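Local coordinates for Fe-regulated protein B (Neisseria meningitidis, PDB 4AIP), which probably takes up iron across the outer membrane as a TonB-dependent transporter, a plugged beta-barrel whose transport is energised from the inner membrane, at residues B[224-229]-B[726-731]; B[377-382]-B[445-450]; B[581-586]-B[612-617]. One frame throughout, in Å; residues are numbered along the deposited sequence.

Contact 1: B[224-229]-B[726-731]; sequences KDYEAG and TLPGVG
Tyr226 inserts its ring into the bend of 726-731, joining two irregular loops at the extracellular end of a TonB-dependent beta-barrel. One loop follows strand 212-223; the other precedes the final strand 733-741 and falls in a stretch predicted as the C-terminal box of the family. CB of Tyr226 points toward the partner loop, and CG is held between the backbone N and carbonyl carbon (chi1 74°), which starts the ring on a course across Val730. At the near end of the ring, CG and CD2 lie beneath Val730 CG2, a CH-pi contact with that methyl 4.2 Å from the Tyr226 ring centroid. Tyr226 CD2 also approaches Val730 CA (3.7 Å). Further out, Tyr226 CE2 meets carbonyl oxygens near the ring plane, Pro728 O at 3.4 Å and Gly729 O at 3.7 Å. Tyr226 OH finally donates to Pro728 O (2.7 Å), fixing the ring at its far end, while Pro728 CD lies 3.5 Å from that Tyr226 OH. Ala228 CB rests on Pro728 CG beside it. At the backbone of this segment, Glu227 N donates to Asn196 OD1 in the neighbouring hairpin turn, and Tyr226 N to Ser244 OG at the far end of the same loop. The second bond across the contact is from backbone to backbone: Gly731 N donates to Glu227 O at 2.7 Å, bent to 140° at the hydrogen.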
ATOM      1  N   LYS B 224     -10.324   7.358 -12.493  1.00 15.64           N
ATOM      2  CA  LYS B 224     -11.445   8.041 -11.851  1.00 18.14           C
ATOM      3  C   LYS B 224     -12.788   7.662 -12.486  1.00 16.74           C
ATOM      4  O   LYS B 224     -12.801   6.951 -13.481  1.00 20.00           O
ATOM      5  CB  LYS B 224     -11.214   9.542 -11.952  1.00 22.04           C
ATOM      6  CG  LYS B 224     -10.620  10.160 -10.722  1.00 24.42           C
ATOM      7  CD  LYS B 224      -9.369   9.529 -10.204  1.00 26.61           C
ATOM      8  CE  LYS B 224      -9.454   9.451  -8.666  1.00 33.02           C
ATOM      9  NZ  LYS B 224      -8.415   8.574  -8.049  1.00 38.69           N
ATOM     10  N   ASP B 225     -13.900   8.107 -11.878  1.00 15.55           N
ATOM     11  CA  ASP B 225     -15.203   8.124 -12.524  1.00 16.82           C
ATOM     12  C   ASP B 225     -15.063   8.681 -13.949  1.00 19.78           C
ATOM     13  O   ASP B 225     -14.465   9.787 -14.133  1.00 16.47           O
ATOM     14  CB  ASP B 225     -16.195   8.981 -11.740  1.00 13.11           C
ATOM     15  CG  ASP B 225     -16.646   8.292 -10.485  1.00 15.00           C
ATOM     16  OD1 ASP B 225     -16.304   7.094 -10.281  1.00  9.68           O
ATOM     17  OD2 ASP B 225     -17.377   8.916  -9.696  1.00 17.06           O
ATOM     18  N   TYR B 226     -15.551   7.917 -14.940  1.00 24.81           N
ATOM     19  CA  TYR B 226     -15.445   8.341 -16.317  1.00 28.58           C
ATOM     20  C   TYR B 226     -16.640   9.176 -16.744  1.00 29.42           C
ATOM     21  O   TYR B 226     -17.761   8.975 -16.275  1.00 29.30           O
ATOM     22  CB  TYR B 226     -15.238   7.147 -17.270  1.00 29.91           C
ATOM     23  CG  TYR B 226     -16.457   6.296 -17.504  1.00 30.57           C
ATOM     24  CD1 TYR B 226     -16.752   5.227 -16.665  1.00 29.42           C
ATOM     25  CD2 TYR B 226     -17.319   6.564 -18.575  1.00 32.18           C
ATOM     26  CE1 TYR B 226     -17.850   4.431 -16.868  1.00 28.99           C
ATOM     27  CE2 TYR B 226     -18.453   5.764 -18.795  1.00 30.84           C
ATOM     28  CZ  TYR B 226     -18.705   4.693 -17.927  1.00 29.55           C
ATOM     29  OH  TYR B 226     -19.820   3.916 -18.091  1.00 28.69           O
ATOM     30  N   GLU B 227     -16.363  10.115 -17.639  1.00 30.05           N
ATOM     31  CA  GLU B 227     -17.374  10.965 -18.224  1.00 31.63           C
ATOM     32  C   GLU B 227     -17.933  10.272 -19.477  1.00 31.37           C
ATOM     33  O   GLU B 227     -17.185   9.914 -20.374  1.00 30.98           O
ATOM     34  CB  GLU B 227     -16.737  12.296 -18.572  1.00 32.16           C
ATOM     35  CG  GLU B 227     -17.656  13.361 -19.112  1.00 36.46           C
ATOM     36  CD  GLU B 227     -16.970  14.725 -19.174  1.00 40.82           C
ATOM     37  OE1 GLU B 227     -16.262  15.085 -18.204  1.00 39.60           O
ATOM     38  OE2 GLU B 227     -17.162  15.429 -20.194  1.00 41.72           O
ATOM     39  N   ALA B 228     -19.242  10.047 -19.526  1.00 31.93           N
ATOM     40  CA  ALA B 228     -19.875   9.520 -20.749  1.00 33.55           C
ATOM     41  C   ALA B 228     -19.957  10.599 -21.835  1.00 36.33           C
ATOM     42  O   ALA B 228     -19.634  11.771 -21.593  1.00 34.43           O
ATOM     43  CB  ALA B 228     -21.215   8.987 -20.443  1.00 31.60           C
ATOM     44  N   GLY B 229     -20.369  10.198 -23.029  1.00 42.82           N
ATOM     45  CA  GLY B 229     -20.517  11.119 -24.135  1.00 48.48           C
ATOM     46  C   GLY B 229     -21.553  12.199 -23.876  1.00 51.06           C
ATOM     47  O   GLY B 229     -22.279  12.210 -22.873  1.00 52.13           O
ATOM     48  N   THR B 726     -28.125   1.117 -18.705  1.00 26.54           N
ATOM     49  CA  THR B 726     -27.246   0.761 -17.609  1.00 23.62           C
ATOM     50  C   THR B 726     -25.946   1.560 -17.505  1.00 23.84           C
ATOM     51  O   THR B 726     -25.820   2.362 -16.605  1.00 23.28           O
ATOM     52  CB  THR B 726     -26.886  -0.721 -17.611  1.00 21.99           C
ATOM     53  OG1 THR B 726     -25.974  -0.993 -18.685  1.00 18.91           O
ATOM     54  CG2 THR B 726     -28.109  -1.542 -17.704  1.00 21.34           C
ATOM     55  N   LEU B 727     -24.967   1.290 -18.372  1.00 22.83           N
ATOM     56  CA  LEU B 727     -23.682   1.967 -18.272  1.00 21.65           C
ATOM     57  C   LEU B 727     -23.161   2.380 -19.630  1.00 20.44           C
ATOM     58  O   LEU B 727     -22.854   1.538 -20.457  1.00 20.81           O
ATOM     59  CB  LEU B 727     -22.625   1.103 -17.536  1.00 21.53           C
ATOM     60  CG  LEU B 727     -22.835   0.770 -16.065  1.00 21.23           C
ATOM     61  CD1 LEU B 727     -21.786  -0.200 -15.622  1.00 23.26           C
ATOM     62  CD2 LEU B 727     -22.766   1.996 -15.241  1.00 21.00           C
ATOM     63  N   PRO B 728     -23.023   3.688 -19.850  1.00 20.20           N
ATOM     64  CA  PRO B 728     -22.687   4.148 -21.196  1.00 20.15           C
ATOM     65  C   PRO B 728     -21.232   3.916 -21.537  1.00 20.38           C
ATOM     66  O   PRO B 728     -20.421   3.641 -20.669  1.00 20.55           O
ATOM     67  CB  PRO B 728     -23.005   5.663 -21.154  1.00 20.17           C
ATOM     68  CG  PRO B 728     -22.970   6.045 -19.737  1.00 19.93           C
ATOM     69  CD  PRO B 728     -23.161   4.793 -18.882  1.00 18.96           C
ATOM     70  N   GLY B 729     -20.910   4.024 -22.823  1.00 20.48           N
ATOM     71  CA  GLY B 729     -19.503   4.031 -23.283  1.00 17.47           C
ATOM     72  C   GLY B 729     -18.743   5.241 -22.752  1.00 18.05           C
ATOM     73  O   GLY B 729     -19.344   6.255 -22.323  1.00 17.30           O
ATOM     74  N   VAL B 730     -17.416   5.156 -22.781  1.00 16.89           N
ATOM     75  CA  VAL B 730     -16.662   6.234 -22.248  1.00 15.74           C
ATOM     76  C   VAL B 730     -16.833   7.336 -23.231  1.00 17.41           C
ATOM     77  O   VAL B 730     -16.781   7.132 -24.455  1.00 19.48           O
ATOM     78  CB  VAL B 730     -15.154   5.892 -21.989  1.00 17.97           C
ATOM     79  CG1 VAL B 730     -14.395   7.122 -21.428  1.00 11.13           C
ATOM     80  CG2 VAL B 730     -14.987   4.658 -20.971  1.00 12.16           C
ATOM     81  N   GLY B 731     -17.094   8.530 -22.723  1.00 16.70           N
ATOM     82  CA  GLY B 731     -17.057   9.654 -23.598  1.00 14.48           C
ATOM     83  C   GLY B 731     -15.658   9.848 -24.103  1.00 16.20           C
ATOM     84  O   GLY B 731     -14.781   9.010 -23.939  1.00 17.82           O
TER

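Contact 2: B[377-382]-B[445-450]; sequences LLKYGI and YIEAIH. Unlike the reference sequence in segment 445-450: Ile446 (reference Val).
Tyr445 lays its ring across the backbone of Gly381, its hydrogen-bonded partner on the antiparallel neighbour strand. A chi1 of 72° tips the ring over the glycine: Gly381 N sits 3.5 Å above the Tyr445 ring plane toward the rim, and Gly381 CA makes an off-centre CH-pi contact, 4.1 Å from the Tyr445 ring centroid. A ring lying over the glycine backbone across the strands fits the aromatic rescue of glycine known from antiparallel sheets. Lys379 and Glu447 come next on this face and rise from it together. Lys379 CD passes 3.6 Å from Glu447 OE1 and 3.9 Å from Ile449 CD1, but bends at chi3 and chi4 carry Lys379 NZ to a salt bridge with Asp369 OD1 instead. Lys379 NZ stays 5.8 Å from Glu447 OE1. The other face holds Leu378, Tyr380, Ile446 and Ala448; there Ile446 CG2 touches Tyr380 CB at 3.8 Å and Leu378 CD1 at 4.1 Å. Six backbone bonds link the strands in reciprocal pairs at Leu377-Ile449, Lys379-Glu447 and Gly381-Tyr445. The face with Tyr445 and Glu447 looks into the barrel, where Glu447 OE2 accepts from Ser157 N of the plug and Tyr445 packs on Ser157. In the wall, strand 355-371 flanks 377-382, its Phe368 ring nearly parallel to that of Tyr380, and strand 455-469 flanks 445-450, with Leu461 against Ile446.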
ATOM      1  N   LEU B 377       0.073 -36.050 -37.843  1.00 32.38           N
ATOM      2  CA  LEU B 377       0.405 -35.785 -36.487  1.00 27.56           C
ATOM      3  C   LEU B 377      -0.703 -36.339 -35.657  1.00 24.15           C
ATOM      4  O   LEU B 377      -1.869 -36.253 -36.018  1.00 20.78           O
ATOM      5  CB  LEU B 377       0.570 -34.271 -36.242  1.00 29.93           C
ATOM      6  CG  LEU B 377       1.065 -33.784 -34.848  1.00 24.52           C
ATOM      7  CD1 LEU B 377       2.563 -34.014 -34.644  1.00 35.03           C
ATOM      8  CD2 LEU B 377       0.750 -32.306 -34.700  1.00 22.08           C
ATOM      9  N   LEU B 378      -0.339 -36.905 -34.516  1.00 21.97           N
ATOM     10  CA  LEU B 378      -1.339 -37.396 -33.570  1.00 18.52           C
ATOM     11  C   LEU B 378      -1.174 -36.597 -32.327  1.00 16.40           C
ATOM     12  O   LEU B 378      -0.095 -36.557 -31.774  1.00 17.07           O
ATOM     13  CB  LEU B 378      -1.130 -38.885 -33.294  1.00 17.32           C
ATOM     14  CG  LEU B 378      -2.210 -39.521 -32.426  1.00 21.09           C
ATOM     15  CD1 LEU B 378      -3.510 -39.733 -33.196  1.00 20.51           C
ATOM     16  CD2 LEU B 378      -1.731 -40.868 -31.779  1.00 17.44           C
ATOM     17  N   LYS B 379      -2.217 -35.924 -31.907  1.00 14.55           N
ATOM     18  CA  LYS B 379      -2.185 -35.181 -30.645  1.00 13.81           C
ATOM     19  C   LYS B 379      -3.039 -36.006 -29.723  1.00 13.63           C
ATOM     20  O   LYS B 379      -4.019 -36.592 -30.179  1.00 13.45           O
ATOM     21  CB  LYS B 379      -2.856 -33.823 -30.755  1.00 12.45           C
ATOM     22  CG  LYS B 379      -2.295 -32.917 -31.785  1.00 14.93           C
ATOM     23  CD  LYS B 379      -3.052 -31.579 -31.846  1.00 22.19           C
ATOM     24  CE  LYS B 379      -2.438 -30.549 -30.920  1.00 28.90           C
ATOM     25  NZ  LYS B 379      -1.040 -30.276 -31.366  1.00 42.78           N
ATOM     26  N   TYR B 380      -2.682 -36.046 -28.436  1.00 11.45           N
ATOM     27  CA  TYR B 380      -3.498 -36.725 -27.465  1.00 11.08           C
ATOM     28  C   TYR B 380      -3.091 -36.138 -26.136  1.00  9.78           C
ATOM     29  O   TYR B 380      -1.983 -35.641 -26.008  1.00  9.97           O
ATOM     30  CB  TYR B 380      -3.296 -38.271 -27.507  1.00 12.27           C
ATOM     31  CG  TYR B 380      -1.868 -38.723 -27.393  1.00 14.04           C
ATOM     32  CD1 TYR B 380      -1.284 -38.965 -26.152  1.00 15.83           C
ATOM     33  CD2 TYR B 380      -1.089 -38.926 -28.541  1.00 16.23           C
ATOM     34  CE1 TYR B 380       0.083 -39.387 -26.043  1.00 16.44           C
ATOM     35  CE2 TYR B 380       0.264 -39.388 -28.458  1.00 23.46           C
ATOM     36  CZ  TYR B 380       0.838 -39.601 -27.210  1.00 23.83           C
ATOM     37  OH  TYR B 380       2.156 -40.009 -27.147  1.00 40.30           O
ATOM     38  N   GLY B 381      -3.980 -36.209 -25.147  1.00  7.47           N
ATOM     39  CA  GLY B 381      -3.664 -35.694 -23.873  1.00  6.00           C
ATOM     40  C   GLY B 381      -4.827 -35.768 -22.935  1.00  6.39           C
ATOM     41  O   GLY B 381      -5.852 -36.465 -23.190  1.00  6.14           O
ATOM     42  N   ILE B 382      -4.700 -35.053 -21.823  1.00  6.88           N
ATOM     43  CA  ILE B 382      -5.720 -35.167 -20.773  1.00  7.78           C
ATOM     44  C   ILE B 382      -5.848 -33.775 -20.150  1.00  9.34           C
ATOM     45  O   ILE B 382      -4.859 -33.040 -20.083  1.00 10.25           O
ATOM     46  CB  ILE B 382      -5.298 -36.267 -19.770  1.00  8.48           C
ATOM     47  CG1 ILE B 382      -6.093 -36.195 -18.481  1.00 10.31           C
ATOM     48  CG2 ILE B 382      -3.783 -36.177 -19.435  1.00  8.03           C
ATOM     49  CD1 ILE B 382      -5.257 -35.526 -17.390  1.00 12.67           C
ATOM     50  N   TYR B 445      -8.353 -36.939 -24.718  1.00 14.93           N
ATOM     51  CA  TYR B 445      -8.709 -36.601 -26.098  1.00 16.75           C
ATOM     52  C   TYR B 445      -7.634 -37.128 -27.010  1.00 19.20           C
ATOM     53  O   TYR B 445      -6.521 -37.368 -26.548  1.00 16.43           O
ATOM     54  CB  TYR B 445      -8.899 -35.079 -26.285  1.00 17.97           C
ATOM     55  CG  TYR B 445      -7.582 -34.327 -26.228  1.00 19.42           C
ATOM     56  CD1 TYR B 445      -6.759 -34.276 -27.377  1.00 19.62           C
ATOM     57  CD2 TYR B 445      -7.139 -33.708 -25.042  1.00 19.52           C
ATOM     58  CE1 TYR B 445      -5.566 -33.656 -27.369  1.00 19.08           C
ATOM     59  CE2 TYR B 445      -5.912 -33.049 -25.023  1.00 19.85           C
ATOM     60  CZ  TYR B 445      -5.154 -33.051 -26.206  1.00 21.11           C
ATOM     61  OH  TYR B 445      -3.952 -32.467 -26.275  1.00 20.13           O
ATOM     62  N   ILE B 446      -7.985 -37.311 -28.281  1.00 19.77           N
ATOM     63  CA  ILE B 446      -7.068 -37.648 -29.347  1.00 19.34           C
ATOM     64  C   ILE B 446      -7.505 -36.952 -30.624  1.00 18.21           C
ATOM     65  O   ILE B 446      -8.679 -36.850 -30.933  1.00 15.23           O
ATOM     66  CB  ILE B 446      -7.212 -39.081 -29.812  1.00 20.67           C
ATOM     67  CG1 ILE B 446      -8.367 -39.778 -29.126  1.00 21.68           C
ATOM     68  CG2 ILE B 446      -5.907 -39.818 -29.826  1.00 21.19           C
ATOM     69  CD1 ILE B 446      -9.059 -40.654 -30.068  1.00 21.89           C
ATOM     70  N   GLU B 447      -6.538 -36.593 -31.416  1.00 18.13           N
ATOM     71  CA  GLU B 447      -6.775 -35.899 -32.625  1.00 20.41           C
ATOM     72  C   GLU B 447      -5.769 -36.320 -33.661  1.00 21.00           C
ATOM     73  O   GLU B 447      -4.555 -36.297 -33.407  1.00 23.13           O
ATOM     74  CB  GLU B 447      -6.554 -34.429 -32.393  1.00 20.86           C
ATOM     75  CG  GLU B 447      -7.773 -33.664 -32.584  1.00 21.63           C
ATOM     76  CD  GLU B 447      -7.494 -32.202 -32.689  1.00 22.10           C
ATOM     77  OE1 GLU B 447      -6.383 -31.766 -33.143  1.00 22.33           O
ATOM     78  OE2 GLU B 447      -8.423 -31.488 -32.290  1.00 23.61           O
ATOM     79  N   ALA B 448      -6.256 -36.660 -34.840  1.00 18.99           N
ATOM     80  CA  ALA B 448      -5.329 -36.943 -35.910  1.00 18.70           C
ATOM     81  C   ALA B 448      -5.405 -35.843 -36.943  1.00 18.41           C
ATOM     82  O   ALA B 448      -6.505 -35.436 -37.332  1.00 17.11           O
ATOM     83  CB  ALA B 448      -5.625 -38.275 -36.531  1.00 18.48           C
ATOM     84  N   ILE B 449      -4.237 -35.368 -37.377  1.00 19.78           N
ATOM     85  CA  ILE B 449      -4.151 -34.320 -38.375  1.00 21.63           C
ATOM     86  C   ILE B 449      -3.375 -34.859 -39.548  1.00 24.50           C
ATOM     87  O   ILE B 449      -2.195 -35.153 -39.454  1.00 23.70           O
ATOM     88  CB  ILE B 449      -3.468 -33.081 -37.854  1.00 21.26           C
ATOM     89  CG1 ILE B 449      -4.299 -32.517 -36.699  1.00 22.08           C
ATOM     90  CG2 ILE B 449      -3.378 -32.002 -38.939  1.00 20.37           C
ATOM     91  CD1 ILE B 449      -3.478 -31.749 -35.740  1.00 21.71           C
ATOM     92  N   HIS B 450      -4.079 -34.984 -40.661  1.00 26.03           N
ATOM     93  CA  HIS B 450      -3.520 -35.647 -41.780  1.00 25.06           C
ATOM     94  C   HIS B 450      -3.544 -34.719 -42.964  1.00 25.77           C
ATOM     95  O   HIS B 450      -4.602 -34.175 -43.295  1.00 25.05           O
ATOM     96  CB  HIS B 450      -4.319 -36.906 -42.083  1.00 24.37           C
ATOM     97  CG  HIS B 450      -3.718 -37.734 -43.172  1.00 23.51           C
ATOM     98  ND1 HIS B 450      -2.372 -38.063 -43.187  1.00 23.44           N
ATOM     99  CD2 HIS B 450      -4.262 -38.297 -44.286  1.00 21.68           C
ATOM    100  CE1 HIS B 450      -2.116 -38.795 -44.274  1.00 22.58           C
ATOM    101  NE2 HIS B 450      -3.241 -38.941 -44.962  1.00 21.75           N
TER

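Contact 3: B[581-586]-B[612-617]; sequences AGYIKN and RFYDTH
Ala581 reaches 612-617 through its carbonyl and its methyl: Ala581 O accepts a bent bond from Thr616 N (3.1 Å, 138° at the hydrogen), and CB touches His617 CB. This is the extracellular end of a barrel hairpin, where the second strand gives way to loop after Asp615. Gly582 CA lies 3.5 Å from Thr616 CB. Tyr583, in a hydrogen-bonded pair with Tyr614, bonds to it in both directions along the backbone. The two rings are nearly parallel, planes at 9°, but offset so much that there is little ring-on-ring stacking; Tyr614 CB, rather than its ring, lies over the middle of the Tyr583 face, 3.5 Å from the centroid. Thr616 OG1 stands at the edge of the same Tyr583 ring. Ile584 turns to the opposite face, from which it and Phe613 extend together. Ile584 CG1, anti to the carbonyl carbon (chi1 -59°), sits over the Phe613 ring at 3.8 Å from the centroid, and Ile584 CD1 is 3.4 Å from Phe613 CE2. Lys585 pairs with Arg612 through two 2.8 Å bonds, Lys585 N to Arg612 O and Arg612 N to Lys585 O, and brings CB to the edge of the Tyr614 ring. On the inner face Phe613 and Asn586 touch Met112 of plug strand 112-113. Beside 581-586 in the wall runs strand 548-563, with Ile559 and Ala562 packed on Ile584.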
ATOM      1  N   ALA B 581     -32.816 -27.214 -19.216  1.00 21.93           N
ATOM      2  CA  ALA B 581     -34.046 -26.508 -19.358  1.00 21.09           C
ATOM      3  C   ALA B 581     -34.331 -26.006 -20.733  1.00 19.60           C
ATOM      4  O   ALA B 581     -35.259 -25.216 -20.878  1.00 21.26           O
ATOM      5  CB  ALA B 581     -34.177 -25.364 -18.299  1.00 20.42           C
ATOM      6  N   GLY B 582     -33.553 -26.420 -21.726  1.00 18.56           N
ATOM      7  CA  GLY B 582     -33.803 -25.903 -23.091  1.00 20.19           C
ATOM      8  C   GLY B 582     -32.713 -26.167 -24.098  1.00 19.72           C
ATOM      9  O   GLY B 582     -31.896 -27.064 -23.892  1.00 19.95           O
ATOM     10  N   TYR B 583     -32.688 -25.377 -25.175  1.00 19.93           N
ATOM     11  CA  TYR B 583     -31.629 -25.526 -26.170  1.00 20.13           C
ATOM     12  C   TYR B 583     -31.231 -24.168 -26.689  1.00 19.75           C
ATOM     13  O   TYR B 583     -31.865 -23.163 -26.364  1.00 20.02           O
ATOM     14  CB  TYR B 583     -31.995 -26.540 -27.294  1.00 21.31           C
ATOM     15  CG  TYR B 583     -33.220 -26.191 -28.164  1.00 23.41           C
ATOM     16  CD1 TYR B 583     -34.511 -26.545 -27.763  1.00 28.80           C
ATOM     17  CD2 TYR B 583     -33.084 -25.516 -29.394  1.00 27.46           C
ATOM     18  CE1 TYR B 583     -35.662 -26.235 -28.552  1.00 29.88           C
ATOM     19  CE2 TYR B 583     -34.227 -25.214 -30.198  1.00 30.04           C
ATOM     20  CZ  TYR B 583     -35.515 -25.584 -29.759  1.00 31.96           C
ATOM     21  OH  TYR B 583     -36.644 -25.279 -30.512  1.00 30.12           O
ATOM     22  N   ILE B 584     -30.159 -24.130 -27.475  1.00 18.20           N
ATOM     23  CA  ILE B 584     -29.659 -22.887 -27.941  1.00 16.42           C
ATOM     24  C   ILE B 584     -29.361 -22.986 -29.425  1.00 16.69           C
ATOM     25  O   ILE B 584     -28.879 -24.045 -29.904  1.00 15.31           O
ATOM     26  CB  ILE B 584     -28.421 -22.393 -27.143  1.00 17.21           C
ATOM     27  CG1 ILE B 584     -28.749 -22.226 -25.640  1.00 18.70           C
ATOM     28  CG2 ILE B 584     -27.893 -21.015 -27.697  1.00 14.91           C
ATOM     29  CD1 ILE B 584     -27.565 -22.390 -24.722  1.00 16.83           C
ATOM     30  N   LYS B 585     -29.688 -21.888 -30.135  1.00 13.20           N
ATOM     31  CA  LYS B 585     -29.272 -21.741 -31.488  1.00 15.50           C
ATOM     32  C   LYS B 585     -28.413 -20.548 -31.696  1.00 13.85           C
ATOM     33  O   LYS B 585     -28.616 -19.532 -31.100  1.00 14.32           O
ATOM     34  CB  LYS B 585     -30.457 -21.703 -32.451  1.00 18.00           C
ATOM     35  CG  LYS B 585     -30.460 -22.946 -33.343  1.00 23.13           C
ATOM     36  CD  LYS B 585     -31.569 -23.925 -33.003  1.00 25.99           C
ATOM     37  CE  LYS B 585     -31.154 -25.358 -33.408  1.00 28.48           C
ATOM     38  NZ  LYS B 585     -30.935 -25.611 -34.874  1.00 26.79           N
ATOM     39  N   ASN B 586     -27.404 -20.688 -32.516  1.00 13.12           N
ATOM     40  CA  ASN B 586     -26.717 -19.543 -32.938  1.00 15.13           C
ATOM     41  C   ASN B 586     -26.341 -19.707 -34.392  1.00 16.38           C
ATOM     42  O   ASN B 586     -26.134 -20.838 -34.840  1.00 18.45           O
ATOM     43  CB  ASN B 586     -25.496 -19.291 -32.058  1.00 15.32           C
ATOM     44  CG  ASN B 586     -24.995 -17.864 -32.162  1.00 17.67           C
ATOM     45  OD1 ASN B 586     -25.675 -16.978 -32.721  1.00 21.94           O
ATOM     46  ND2 ASN B 586     -23.787 -17.631 -31.663  1.00 20.65           N
ATOM     47  N   ARG B 612     -30.003 -17.430 -29.772  1.00 14.36           N
ATOM     48  CA  ARG B 612     -31.368 -17.724 -29.345  1.00 17.14           C
ATOM     49  C   ARG B 612     -31.503 -18.879 -28.358  1.00 19.09           C
ATOM     50  O   ARG B 612     -30.956 -19.976 -28.567  1.00 18.77           O
ATOM     51  CB  ARG B 612     -32.272 -17.983 -30.577  1.00 17.57           C
ATOM     52  CG  ARG B 612     -32.624 -16.710 -31.379  1.00 14.99           C
ATOM     53  CD  ARG B 612     -33.275 -15.626 -30.458  1.00 18.39           C
ATOM     54  NE  ARG B 612     -33.598 -14.439 -31.257  1.00 23.28           N
ATOM     55  CZ  ARG B 612     -32.775 -13.425 -31.468  1.00 26.57           C
ATOM     56  NH1 ARG B 612     -31.559 -13.404 -30.914  1.00 32.57           N
ATOM     57  NH2 ARG B 612     -33.156 -12.437 -32.247  1.00 26.12           N
ATOM     58  N   PHE B 613     -32.284 -18.610 -27.312  1.00 20.38           N
ATOM     59  CA  PHE B 613     -32.467 -19.482 -26.176  1.00 21.66           C
ATOM     60  C   PHE B 613     -33.944 -19.916 -26.105  1.00 23.08           C
ATOM     61  O   PHE B 613     -34.850 -19.106 -25.901  1.00 23.49           O
ATOM     62  CB  PHE B 613     -32.008 -18.753 -24.900  1.00 21.25           C
ATOM     63  CG  PHE B 613     -30.531 -18.621 -24.796  1.00 21.33           C
ATOM     64  CD1 PHE B 613     -29.820 -17.842 -25.704  1.00 27.18           C
ATOM     65  CD2 PHE B 613     -29.836 -19.317 -23.847  1.00 22.83           C
ATOM     66  CE1 PHE B 613     -28.437 -17.748 -25.651  1.00 24.63           C
ATOM     67  CE2 PHE B 613     -28.473 -19.224 -23.772  1.00 24.26           C
ATOM     68  CZ  PHE B 613     -27.769 -18.436 -24.679  1.00 26.16           C
ATOM     69  N   TYR B 614     -34.145 -21.214 -26.287  1.00 24.46           N
ATOM     70  CA  TYR B 614     -35.437 -21.836 -26.439  1.00 24.77           C
ATOM     71  C   TYR B 614     -35.778 -22.594 -25.184  1.00 26.82           C
ATOM     72  O   TYR B 614     -35.123 -23.571 -24.875  1.00 31.07           O
ATOM     73  CB  TYR B 614     -35.376 -22.793 -27.586  1.00 22.91           C
ATOM     74  CG  TYR B 614     -35.267 -22.089 -28.891  1.00 22.25           C
ATOM     75  CD1 TYR B 614     -36.416 -21.623 -29.568  1.00 23.42           C
ATOM     76  CD2 TYR B 614     -34.030 -21.867 -29.471  1.00 22.08           C
ATOM     77  CE1 TYR B 614     -36.314 -20.943 -30.785  1.00 16.69           C
ATOM     78  CE2 TYR B 614     -33.908 -21.176 -30.687  1.00 19.34           C
ATOM     79  CZ  TYR B 614     -35.047 -20.718 -31.322  1.00 17.18           C
ATOM     80  OH  TYR B 614     -34.896 -20.075 -32.517  1.00 16.25           O
ATOM     81  N   ASP B 615     -36.763 -22.103 -24.440  1.00 28.34           N
ATOM     82  CA  ASP B 615     -37.214 -22.703 -23.199  1.00 29.09           C
ATOM     83  C   ASP B 615     -38.018 -23.946 -23.490  1.00 30.28           C
ATOM     84  O   ASP B 615     -38.855 -23.947 -24.418  1.00 30.53           O
ATOM     85  CB  ASP B 615     -38.123 -21.713 -22.467  1.00 30.78           C
ATOM     86  CG  ASP B 615     -37.370 -20.839 -21.500  1.00 30.54           C
ATOM     87  OD1 ASP B 615     -37.064 -21.306 -20.376  1.00 32.03           O
ATOM     88  OD2 ASP B 615     -37.083 -19.687 -21.886  1.00 33.87           O
ATOM     89  N   THR B 616     -37.810 -24.970 -22.655  1.00 30.14           N
ATOM     90  CA  THR B 616     -38.256 -26.339 -22.906  1.00 30.02           C
ATOM     91  C   THR B 616     -38.962 -26.903 -21.679  1.00 30.59           C
ATOM     92  O   THR B 616     -39.604 -27.990 -21.706  1.00 31.72           O
ATOM     93  CB  THR B 616     -37.016 -27.181 -23.300  1.00 29.85           C
ATOM     94  OG1 THR B 616     -36.984 -27.317 -24.727  1.00 29.71           O
ATOM     95  CG2 THR B 616     -36.972 -28.539 -22.647  1.00 29.44           C
ATOM     96  N   HIS B 617     -38.865 -26.114 -20.622  1.00 29.39           N
ATOM     97  CA  HIS B 617     -39.230 -26.482 -19.272  1.00 29.63           C
ATOM     98  C   HIS B 617     -40.449 -25.665 -18.856  1.00 30.44           C
ATOM     99  O   HIS B 617     -40.540 -24.475 -19.165  1.00 31.42           O
ATOM    100  CB  HIS B 617     -38.023 -26.187 -18.380  1.00 28.63           C
ATOM    101  CG  HIS B 617     -38.173 -26.686 -16.998  1.00 28.12           C
ATOM    102  ND1 HIS B 617     -38.875 -25.993 -16.040  1.00 31.84           N
ATOM    103  CD2 HIS B 617     -37.745 -27.825 -16.412  1.00 25.59           C
ATOM    104  CE1 HIS B 617     -38.863 -26.680 -14.913  1.00 29.72           C
ATOM    105  NE2 HIS B 617     -38.191 -27.799 -15.118  1.00 25.70           N
TER

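Contacts 2 and 3 are both pairs of neighbouring strands in the barrel wall, their centres about 32 Å apart, whereas contact 1 ties two loops at the extracellular end rather than wall strands. Along the chain contact 2 closes before contact 3 opens, and both are nested within the span of nearly 500 residues closed by contact 1. That span starts just after strand 212-223 and ends just before strand 733-741, which pairs with 185-194 to shut the barrel; contact 1 therefore links loops near this seam. It lies across the chain centre from contact 2, about 47 Å between centres, and 34 Å from contact 3. Contacts 2 and 3 each also meet the plug filling the barrel.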